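Local coordinates for FTT_1639c (Francisella tularensis subsp. tularensis, PDB 7KZW), which is of unknown function and probably membrane-anchored, the crystallised part being its compact, beta-rich and probably soluble domain, at residues 20-34 with 116-128. The protein carries 3 engineered substitutions. Sequence-based numbering, arbitrary orientation. Where two conformers were deposited one is given.
Engineered in segment 20-34: Met-20 (natural residue Leu), Met-25 (natural residue Ile).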
loop_
_atom_site.group_PDB
_atom_site.type_symbol
_atom_site.label_atom_id
_atom_site.label_comp_id
_atom_site.label_asym_id
_atom_site.label_seq_id
_atom_site.Cartn_x
_atom_site.Cartn_y
_atom_site.Cartn_z
HETATM N N MSE A 20 -4.704 19.324 -0.972
HETATM C CA MSE A 20 -5.769 18.386 -0.632
HETATM C C MSE A 20 -5.411 16.916 -1.016
HETATM O O MSE A 20 -6.146 16.202 -1.729
HETATM C CB MSE A 20 -7.169 18.855 -1.137
HETATM C CG MSE A 20 -7.804 20.068 -0.212
HETATM SE SE MSE A 20 -9.488 20.551 -0.960
HETATM C CE MSE A 20 -9.925 22.034 0.239
ATOM N N THR A 21 -4.270 16.458 -0.508
ATOM C CA THR A 21 -3.828 15.076 -0.665
ATOM C C THR A 21 -3.718 14.433 0.708
ATOM O O THR A 21 -3.573 15.112 1.731
ATOM C CB THR A 21 -2.471 14.964 -1.313
ATOM O OG1 THR A 21 -1.538 15.748 -0.565
ATOM C CG2 THR A 21 -2.517 15.491 -2.758
ATOM N N ALA A 22 -3.808 13.112 0.724
ATOM C CA ALA A 22 -3.559 12.351 1.940
ATOM C C ALA A 22 -3.065 10.980 1.527
ATOM O O ALA A 22 -3.244 10.553 0.369
ATOM C CB ALA A 22 -4.773 12.278 2.877
ATOM N N TYR A 23 -2.441 10.277 2.476
ATOM C CA TYR A 23 -1.924 8.970 2.126
ATOM C C TYR A 23 -1.866 8.051 3.324
ATOM O O TYR A 23 -1.870 8.467 4.501
ATOM C CB TYR A 23 -0.544 9.066 1.463
ATOM C CG TYR A 23 0.517 9.425 2.452
ATOM C CD1 TYR A 23 1.228 8.424 3.126
ATOM C CD2 TYR A 23 0.786 10.754 2.774
ATOM C CE1 TYR A 23 2.203 8.759 4.056
ATOM C CE2 TYR A 23 1.762 11.095 3.762
ATOM C CZ TYR A 23 2.446 10.073 4.378
ATOM O OH TYR A 23 3.438 10.364 5.324
ATOM N N ASN A 24 -1.833 6.754 3.014
ATOM C CA ASN A 24 -1.456 5.693 3.958
ATOM C C ASN A 24 -0.327 4.916 3.293
ATOM O O ASN A 24 -0.439 4.522 2.109
ATOM C CB ASN A 24 -2.593 4.687 4.211
ATOM C CG ASN A 24 -3.656 5.133 5.236
ATOM O OD1 ASN A 24 -4.483 4.310 5.632
ATOM N ND2 ASN A 24 -3.576 6.385 5.765
HETATM N N MSE A 25 0.758 4.658 4.024
HETATM C CA MSE A 25 1.855 3.833 3.528
HETATM C C MSE A 25 1.824 2.507 4.275
HETATM O O MSE A 25 1.868 2.512 5.506
HETATM C CB MSE A 25 3.184 4.543 3.815
HETATM C CG MSE A 25 4.392 3.845 3.261
HETATM SE SE MSE A 25 4.488 3.924 1.349
HETATM C CE MSE A 25 5.085 5.739 1.126
ATOM N N PHE A 26 1.758 1.408 3.527
ATOM C CA PHE A 26 1.744 0.069 4.099
ATOM C C PHE A 26 3.074 -0.608 3.866
ATOM O O PHE A 26 3.674 -0.457 2.777
ATOM C CB PHE A 26 0.634 -0.763 3.472
ATOM C CG PHE A 26 -0.727 -0.157 3.660
ATOM C CD1 PHE A 26 -1.358 -0.265 4.874
ATOM C CD2 PHE A 26 -1.343 0.572 2.654
ATOM C CE1 PHE A 26 -2.616 0.298 5.087
ATOM C CE2 PHE A 26 -2.596 1.134 2.840
ATOM C CZ PHE A 26 -3.227 1.011 4.052
ATOM N N GLY A 27 3.541 -1.366 4.852
ATOM C CA GLY A 27 4.806 -2.066 4.742
ATOM C C GLY A 27 5.255 -2.529 6.118
ATOM O O GLY A 27 4.450 -2.606 7.040
ATOM N N PHE A 28 6.560 -2.764 6.252
ATOM C CA PHE A 28 7.087 -3.401 7.458
ATOM C C PHE A 28 8.162 -2.531 8.102
ATOM O O PHE A 28 8.799 -1.698 7.450
ATOM C CB PHE A 28 7.690 -4.777 7.131
ATOM C CG PHE A 28 6.703 -5.708 6.485
ATOM C CD1 PHE A 28 5.832 -6.441 7.274
ATOM C CD2 PHE A 28 6.653 -5.863 5.090
ATOM C CE1 PHE A 28 4.871 -7.277 6.722
ATOM C CE2 PHE A 28 5.715 -6.732 4.514
ATOM C CZ PHE A 28 4.829 -7.448 5.344
ATOM N N CYS A 29 8.402 -2.769 9.387
ATOM C CA CYS A 29 9.488 -2.142 10.140
ATOM C C CYS A 29 10.323 -3.191 10.881
ATOM O O CYS A 29 10.245 -4.397 10.620
ATOM C CB CYS A 29 8.869 -1.071 11.044
ATOM S SG CYS A 29 7.802 -1.721 12.350
ATOM N N CYS A 30 11.130 -2.730 11.863
ATOM C CA CYS A 30 12.116 -3.591 12.518
ATOM C C CYS A 30 11.468 -4.696 13.354
ATOM O O CYS A 30 12.058 -5.770 13.537
ATOM C CB CYS A 30 13.028 -2.744 13.406
ATOM S SG CYS A 30 14.255 -3.691 14.270
ATOM N N ASP A 31 10.293 -4.430 13.939
ATOM C CA ASP A 31 9.657 -5.405 14.829
ATOM C C ASP A 31 8.612 -6.259 14.124
ATOM O O ASP A 31 7.946 -7.087 14.763
ATOM C CB ASP A 31 9.105 -4.754 16.127
ATOM C CG ASP A 31 7.884 -3.819 15.903
ATOM O OD1 ASP A 31 7.248 -3.796 14.835
ATOM O OD2 ASP A 31 7.552 -3.086 16.855
ATOM N N ASN A 32 8.495 -6.124 12.839
ATOM C CA ASN A 32 7.476 -6.902 12.155
ATOM C C ASN A 32 7.925 -7.360 10.786
ATOM O O ASN A 32 7.071 -7.861 10.029
ATOM C CB ASN A 32 6.068 -6.240 12.107
ATOM C CG ASN A 32 6.019 -4.972 11.258
ATOM O OD1 ASN A 32 6.892 -4.709 10.463
ATOM N ND2 ASN A 32 4.979 -4.176 11.449
ATOM N N THR A 33 9.257 -7.301 10.470
ATOM C CA THR A 33 9.634 -7.858 9.142
ATOM C C THR A 33 9.859 -9.359 9.197
ATOM O O THR A 33 10.792 -9.835 9.862
ATOM C CB THR A 33 10.838 -7.227 8.455
ATOM O OG1 THR A 33 10.624 -5.822 8.324
ATOM C CG2 THR A 33 10.992 -7.805 7.045
ATOM N N PRO A 34 9.017 -10.142 8.547
ATOM C CA PRO A 34 9.110 -11.593 8.661
ATOM C C PRO A 34 10.429 -12.133 8.131
ATOM O O PRO A 34 11.077 -11.555 7.246
ATOM C CB PRO A 34 7.928 -12.071 7.797
ATOM C CG PRO A 34 6.991 -10.968 7.829
ATOM C CD PRO A 34 7.850 -9.733 7.745
ATOM N N TYR A 116 -0.823 -11.589 3.729
ATOM C CA TYR A 116 -0.987 -10.326 4.452
ATOM C C TYR A 116 -2.235 -9.651 3.917
ATOM O O TYR A 116 -2.353 -9.429 2.697
ATOM C CB TYR A 116 0.271 -9.419 4.281
ATOM C CG TYR A 116 1.518 -10.160 4.686
ATOM C CD1 TYR A 116 2.201 -10.994 3.793
ATOM C CD2 TYR A 116 1.947 -10.168 6.041
ATOM C CE1 TYR A 116 3.309 -11.770 4.201
ATOM C CE2 TYR A 116 3.061 -10.932 6.446
ATOM C CZ TYR A 116 3.713 -11.731 5.538
ATOM O OH TYR A 116 4.795 -12.506 5.943
ATOM N N ASP A 117 -3.161 -9.278 4.794
ATOM C CA ASP A 117 -4.437 -8.708 4.386
ATOM C C ASP A 117 -4.588 -7.297 4.920
ATOM O O ASP A 117 -4.116 -6.978 6.026
ATOM C CB ASP A 117 -5.550 -9.447 5.093
ATOM C CG ASP A 117 -5.776 -10.813 4.565
ATOM O OD1 ASP A 117 -5.258 -11.173 3.498
ATOM O OD2 ASP A 117 -6.483 -11.572 5.260
ATOM N N ARG A 118 -5.357 -6.481 4.204
ATOM C CA ARG A 118 -5.785 -5.194 4.788
ATOM C C ARG A 118 -7.139 -4.880 4.190
ATOM O O ARG A 118 -7.275 -4.832 2.964
ATOM C CB ARG A 118 -4.791 -4.090 4.463
ATOM C CG ARG A 118 -5.049 -2.744 5.270
ATOM C CD ARG A 118 -4.038 -2.597 6.394
ATOM N NE ARG A 118 -4.552 -1.633 7.337
ATOM C CZ ARG A 118 -3.986 -1.378 8.487
ATOM N NH1 ARG A 118 -2.850 -1.964 8.842
ATOM N NH2 ARG A 118 -4.567 -0.479 9.295
ATOM N N VAL A 119 -8.142 -4.599 5.028
ATOM C CA VAL A 119 -9.421 -4.061 4.588
ATOM C C VAL A 119 -9.532 -2.643 5.168
ATOM O O VAL A 119 -9.214 -2.442 6.344
ATOM C CB VAL A 119 -10.574 -4.941 5.070
ATOM C CG1 VAL A 119 -11.889 -4.362 4.638
ATOM C CG2 VAL A 119 -10.394 -6.373 4.545
ATOM N N GLY A 120 -9.962 -1.702 4.356
ATOM C CA GLY A 120 -9.951 -0.373 4.915
ATOM C C GLY A 120 -10.561 0.658 3.980
ATOM O O GLY A 120 -11.163 0.326 2.953
ATOM N N ASN A 121 -10.487 1.904 4.426
ATOM C CA ASN A 121 -10.974 3.062 3.706
ATOM C C ASN A 121 -9.949 4.173 3.875
ATOM O O ASN A 121 -9.304 4.283 4.924
ATOM C CB ASN A 121 -12.311 3.547 4.357
ATOM C CG ASN A 121 -12.757 4.876 3.870
ATOM O OD1 ASN A 121 -12.323 5.928 4.387
ATOM N ND2 ASN A 121 -13.596 4.891 2.825
ATOM N N LEU A 122 -9.798 5.001 2.843
ATOM C CA LEU A 122 -9.076 6.268 2.987
ATOM C C LEU A 122 -9.937 7.357 2.379
ATOM O O LEU A 122 -10.532 7.164 1.304
ATOM C CB LEU A 122 -7.773 6.195 2.198
ATOM C CG LEU A 122 -6.848 7.389 2.318
ATOM C CD1 LEU A 122 -6.446 7.675 3.708
ATOM C CD2 LEU A 122 -5.582 7.151 1.411
ATOM N N SER A 123 -9.978 8.500 3.072
ATOM C CA SER A 123 -10.594 9.681 2.488
ATOM C C SER A 123 -9.835 10.904 2.939
ATOM O O SER A 123 -9.250 10.927 4.025
ATOM C CB SER A 123 -12.074 9.877 2.874
ATOM O OG SER A 123 -12.155 10.173 4.263
ATOM N N TYR A 124 -9.815 11.937 2.089
ATOM C CA TYR A 124 -9.145 13.156 2.501
ATOM C C TYR A 124 -9.812 13.713 3.761
ATOM O O TYR A 124 -9.127 14.190 4.682
ATOM C CB TYR A 124 -9.129 14.199 1.365
ATOM C CG TYR A 124 -8.503 15.465 1.850
ATOM C CD1 TYR A 124 -7.108 15.631 1.876
ATOM C CD2 TYR A 124 -9.306 16.485 2.329
ATOM C CE1 TYR A 124 -6.533 16.773 2.387
ATOM C CE2 TYR A 124 -8.718 17.652 2.874
ATOM C CZ TYR A 124 -7.336 17.766 2.886
ATOM O OH TYR A 124 -6.777 18.937 3.402
ATOM N N LEU A 125 -11.143 13.679 3.813
ATOM C CA LEU A 125 -11.868 14.252 4.971
ATOM C C LEU A 125 -11.404 13.611 6.272
ATOM O O LEU A 125 -11.046 14.295 7.241
ATOM C CB LEU A 125 -13.373 14.078 4.767
ATOM C CG LEU A 125 -14.290 14.549 5.913
ATOM C CD1 LEU A 125 -14.073 16.000 6.223
ATOM C CD2 LEU A 125 -15.723 14.249 5.501
ATOM N N VAL A 126 -11.373 12.283 6.302
ATOM C CA VAL A 126 -11.008 11.631 7.540
ATOM C C VAL A 126 -9.538 11.837 7.836
ATOM O O VAL A 126 -9.148 12.214 8.942
ATOM C CB VAL A 126 -11.373 10.149 7.486
ATOM C CG1 VAL A 126 -10.671 9.413 8.629
ATOM C CG2 VAL A 126 -12.877 9.974 7.593
ATOM N N GLU A 127 -8.682 11.636 6.834
ATOM C CA GLU A 127 -7.252 11.639 7.071
ATOM C C GLU A 127 -6.743 13.013 7.444
ATOM O O GLU A 127 -5.733 13.133 8.156
ATOM C CB GLU A 127 -6.575 11.097 5.805
ATOM C CG GLU A 127 -5.342 10.349 6.049
ATOM C CD GLU A 127 -5.505 9.170 6.971
ATOM O OE1 GLU A 127 -6.565 8.501 7.078
ATOM O OE2 GLU A 127 -4.528 8.919 7.636
ATOM N N SER A 128 -7.399 14.081 6.965
ATOM C CA SER A 128 -6.977 15.436 7.294
ATOM C C SER A 128 -7.401 15.868 8.693
ATOM O O SER A 128 -7.009 16.949 9.144
ATOM C CB SER A 128 -7.438 16.411 6.221
ATOM O OG SER A 128 -8.841 16.518 6.259
HETATM O O HOH W 1 -6.692 3.254 4.487
#
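With CG anti to the carbonyl carbon in both Phe-28 (chi1 -58°) and Tyr-116 (chi1 -54°), the Phe-28 ring, in the loop that follows strand 21-27, meets the ring of Tyr-116 on strand 114-123 as a T-shaped pair. The Phe-28 edge is directed at the Tyr-116 face, its CZ 4.0 Å from Tyr-116 CD2. Pro-34 CG adds a contact with Tyr-116 OH, while its CD lies over one face of Phe-28. Next along, the Arg-118 chain bends at chi2 and passes Phe-26 at about a right angle; its CD comes 3.5 Å from Phe-26 CE1, which lies over one guanidinium face, and NH1 is hydrogen-bonded to Leu-8 O of strand 6-16.

Midway, a water donates to both Asn-24 OD1 and Asn-121 O, and Asn-24 ND2 bonds weakly to Glu-127 OE2. A nearly straight bond from ND2 to the preceding Tyr-23 O (3.0 Å), above its carbonyl plane, steadies the amide. Leu-122 CD1 packs against this amide. At the far end, CB of engineered selenomethionine Met-20 makes a CH-pi contact 4.2 Å from the Tyr-124 centroid, Ser-128 CB covering the opposite face, and Ala-22 CB rests on Glu-127 CB at 3.6 Å.

The two strands run roughly antiparallel (152°), their short axes approaching to 7.6 Å, without pairing; both flank strand 6-16 in the sheet, while helix 124-127, N-capped by Ser-123, closes one end of the interface.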